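Local coordinates for protein putative acetyltransferase (Clostridium difficile, PDB 3DSB) that probably acts as a GNAT-type acyltransferase, transferring acyl groups other than amino-acyl groups, at residues 68-73 and 88-93. Numbering follows the deposited sequence.
Sequences AQIMYT and QSVYVD
Gln69 and Tyr91 form an antiparallel hydrogen-bonded pair, with Gln69 N 2.9 Å from Tyr91 O and Tyr91 N 3.0 Å from Gln69 O, the axes of the two short segments running at 175° to each other. Further along, a classic beta bulge sets both Gln88 and Ser89 against Met71: Met71 N donates to Ser89 O, while Gln88 N reaches Met71 O at 2.8 Å. On the face shared by Gln69 and Ser89, with chi1 at 65° and a bend at chi2, the glutamine chain runs forward along its own strand, bringing NE2 2.9 Å from Ser89 OG in an almost straight bond lying in the amide plane. Gln69 OE1 is hydrogen-bonded to ND2 of Asn24 on helix 17-32, so both ends of the amide have a partner. These strands are the two arms of the hairpin 65-77/82-92, central to the mixed sheet of the GNAT fold. On the opposite face Ile70 and Val90 run alongside each other, CD1 of Ile70 3.6 Å from CG2 of Val90, against Ile109 and Phe102 of helix 101-115. At the bulge, the bent selenomethionine Met71 passes slantwise by Gln88, its CE 3.7 Å from Gln88 CB. Beyond it the Gln88 side chain meets Thr73 at about a right angle, and its NE2 donates in the amide plane to Thr73 OG1 at 3.0 Å.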
ATOM      1  N   ALA A  68       4.022 -20.831  11.278  1.00 11.93           N
ATOM      2  CA  ALA A  68       4.536 -19.610  10.628  1.00 11.69           C
ATOM      3  C   ALA A  68       3.443 -18.911   9.896  1.00 12.25           C
ATOM      4  O   ALA A  68       2.400 -19.497   9.609  1.00 12.80           O
ATOM      5  CB  ALA A  68       5.666 -19.941   9.668  1.00 12.80           C
ATOM      6  N   GLN A  69       3.674 -17.623   9.623  1.00 11.07           N
ATOM      7  CA  GLN A  69       2.671 -16.816   8.875  1.00 11.47           C
ATOM      8  C   GLN A  69       3.345 -15.839   7.958  1.00 11.85           C
ATOM      9  O   GLN A  69       4.475 -15.395   8.222  1.00 11.41           O
ATOM     10  CB  GLN A  69       1.754 -16.044   9.820  1.00 12.36           C
ATOM     11  CG  GLN A  69       2.462 -14.978  10.662  1.00 12.23           C
ATOM     12  CD  GLN A  69       2.213 -13.545  10.113  1.00 15.33           C
ATOM     13  OE1 GLN A  69       1.131 -12.969  10.303  1.00 16.49           O
ATOM     14  NE2 GLN A  69       3.226 -12.965   9.481  1.00 14.59           N
ATOM     15  N   ILE A  70       2.611 -15.481   6.907  1.00 11.75           N
ATOM     16  CA  ILE A  70       3.048 -14.367   6.036  1.00 12.34           C
ATOM     17  C   ILE A  70       1.794 -13.571   5.684  1.00 10.75           C
ATOM     18  O   ILE A  70       0.711 -14.158   5.485  1.00 11.19           O
ATOM     19  CB  ILE A  70       3.766 -14.905   4.747  1.00 12.12           C
ATOM     20  CG1 ILE A  70       4.375 -13.770   3.933  1.00 13.69           C
ATOM     21  CG2 ILE A  70       2.885 -15.836   3.931  1.00 13.61           C
ATOM     22  CD1 ILE A  70       5.491 -14.226   2.925  1.00 15.35           C
HETATM   23  N   MSE A  71       1.917 -12.242   5.643  1.00 10.37           N
HETATM   24  CA  MSE A  71       0.779 -11.351   5.406  1.00 10.28           C
HETATM   25  C   MSE A  71       1.086 -10.390   4.284  1.00  9.83           C
HETATM   26  O   MSE A  71       2.221  -9.896   4.198  1.00 10.00           O
HETATM   27  CB  MSE A  71       0.425 -10.536   6.652  1.00 10.81           C
HETATM   28  CG  MSE A  71      -0.924  -9.867   6.552  1.00 12.30           C
HETATM   29 SE   MSE A  71      -0.884  -8.067   5.752  0.65 13.51          SE
HETATM   30  CE  MSE A  71      -0.712  -7.029   7.395  1.00 15.24           C
ATOM     31  N   TYR A  72       0.124 -10.182   3.393  1.00 10.89           N
ATOM     32  CA  TYR A  72       0.259  -9.128   2.373  1.00 10.88           C
ATOM     33  C   TYR A  72      -0.999  -8.316   2.233  1.00 12.06           C
ATOM     34  O   TYR A  72      -2.108  -8.798   2.521  1.00 11.61           O
ATOM     35  CB  TYR A  72       0.661  -9.673   1.004  1.00 12.54           C
ATOM     36  CG  TYR A  72      -0.270 -10.688   0.407  1.00 10.52           C
ATOM     37  CD1 TYR A  72      -1.439 -10.308  -0.261  1.00 12.03           C
ATOM     38  CD2 TYR A  72       0.009 -12.054   0.497  1.00 12.34           C
ATOM     39  CE1 TYR A  72      -2.306 -11.261  -0.829  1.00 14.52           C
ATOM     40  CE2 TYR A  72      -0.809 -12.993  -0.075  1.00 14.83           C
ATOM     41  CZ  TYR A  72      -1.969 -12.614  -0.729  1.00 14.42           C
ATOM     42  OH  TYR A  72      -2.767 -13.564  -1.310  1.00 16.90           O
ATOM     43  N   THR A  73      -0.806  -7.081   1.771  1.00 10.61           N
ATOM     44  CA  THR A  73      -1.925  -6.228   1.393  1.00 10.86           C
ATOM     45  C   THR A  73      -1.802  -5.910  -0.102  1.00  9.65           C
ATOM     46  O   THR A  73      -0.824  -6.287  -0.747  1.00 10.42           O
ATOM     47  CB  THR A  73      -1.899  -4.907   2.176  1.00 10.37           C
ATOM     48  OG1 THR A  73      -0.675  -4.241   1.933  1.00 11.81           O
ATOM     49  CG2 THR A  73      -2.036  -5.100   3.683  1.00 11.45           C
ATOM     50  N   GLN A  88       3.891  -7.591   4.149  1.00 10.65           N
ATOM     51  CA  GLN A  88       3.971  -6.776   5.367  1.00 11.40           C
ATOM     52  C   GLN A  88       4.614  -7.476   6.544  1.00 10.99           C
ATOM     53  O   GLN A  88       5.129  -6.831   7.444  1.00 13.40           O
ATOM     54  CB  GLN A  88       2.579  -6.283   5.798  1.00 12.06           C
ATOM     55  CG  GLN A  88       1.839  -5.500   4.727  1.00 10.34           C
ATOM     56  CD  GLN A  88       2.496  -4.193   4.290  1.00 11.82           C
ATOM     57  OE1 GLN A  88       3.518  -3.765   4.858  1.00 12.99           O
ATOM     58  NE2 GLN A  88       1.909  -3.557   3.255  1.00 11.73           N
ATOM     59  N   SER A  89       4.611  -8.811   6.549  1.00 11.27           N
ATOM     60  CA  SER A  89       5.200  -9.541   7.657  1.00 11.81           C
ATOM     61  C   SER A  89       5.452 -10.988   7.305  1.00 12.12           C
ATOM     62  O   SER A  89       4.711 -11.597   6.543  1.00 11.77           O
ATOM     63  CB  SER A  89       4.251  -9.518   8.853  1.00 12.24           C
ATOM     64  OG  SER A  89       3.027 -10.182   8.529  1.00 12.89           O
ATOM     65  N   VAL A  90       6.499 -11.530   7.909  1.00 12.32           N
ATOM     66  CA  VAL A  90       6.774 -12.973   7.879  1.00 12.66           C
ATOM     67  C   VAL A  90       7.303 -13.348   9.261  1.00 13.04           C
ATOM     68  O   VAL A  90       8.167 -12.668   9.806  1.00 14.20           O
ATOM     69  CB  VAL A  90       7.852 -13.354   6.827  1.00 13.98           C
ATOM     70  CG1 VAL A  90       7.976 -14.879   6.710  1.00 15.47           C
ATOM     71  CG2 VAL A  90       7.621 -12.709   5.443  1.00 15.69           C
ATOM     72  N   TYR A  91       6.833 -14.467   9.815  1.00 12.30           N
ATOM     73  CA  TYR A  91       7.331 -14.900  11.136  1.00 11.38           C
ATOM     74  C   TYR A  91       7.279 -16.427  11.176  1.00 12.47           C
ATOM     75  O   TYR A  91       6.278 -17.048  10.744  1.00 12.61           O
ATOM     76  CB  TYR A  91       6.432 -14.364  12.270  1.00 12.74           C
ATOM     77  CG  TYR A  91       6.965 -14.722  13.640  1.00 11.49           C
ATOM     78  CD1 TYR A  91       8.005 -13.977  14.204  1.00 11.49           C
ATOM     79  CD2 TYR A  91       6.474 -15.814  14.349  1.00 13.89           C
ATOM     80  CE1 TYR A  91       8.540 -14.316  15.435  1.00 13.43           C
ATOM     81  CE2 TYR A  91       7.011 -16.138  15.606  1.00 13.23           C
ATOM     82  CZ  TYR A  91       8.030 -15.377  16.142  1.00 14.36           C
ATOM     83  OH  TYR A  91       8.552 -15.721  17.399  1.00 17.40           O
ATOM     84  N   VAL A  92       8.314 -16.997  11.764  1.00 12.37           N
ATOM     85  CA  VAL A  92       8.426 -18.442  11.937  1.00 12.44           C
ATOM     86  C   VAL A  92       8.633 -18.696  13.432  1.00 13.63           C
ATOM     87  O   VAL A  92       9.556 -18.133  14.039  1.00 13.95           O
ATOM     88  CB  VAL A  92       9.633 -19.023  11.141  1.00 14.03           C
ATOM     89  CG1 VAL A  92       9.733 -20.586  11.351  1.00 14.33           C
ATOM     90  CG2 VAL A  92       9.538 -18.696   9.666  1.00 13.92           C
ATOM     91  N   ASP A  93       7.787 -19.537  14.019  1.00 14.11           N
ATOM     92  CA  ASP A  93       7.940 -19.972  15.414  1.00 15.05           C
ATOM     93  C   ASP A  93       9.361 -20.482  15.648  1.00 15.48           C
ATOM     94  O   ASP A  93       9.912 -21.218  14.817  1.00 15.98           O
ATOM     95  CB  ASP A  93       6.900 -21.094  15.624  1.00 15.72           C
ATOM     96  CG  ASP A  93       6.893 -21.694  17.010  1.00 20.58           C
ATOM     97  OD1 ASP A  93       7.957 -22.019  17.592  1.00 22.48           O
ATOM     98  OD2 ASP A  93       5.755 -21.891  17.479  1.00 26.55           O
TER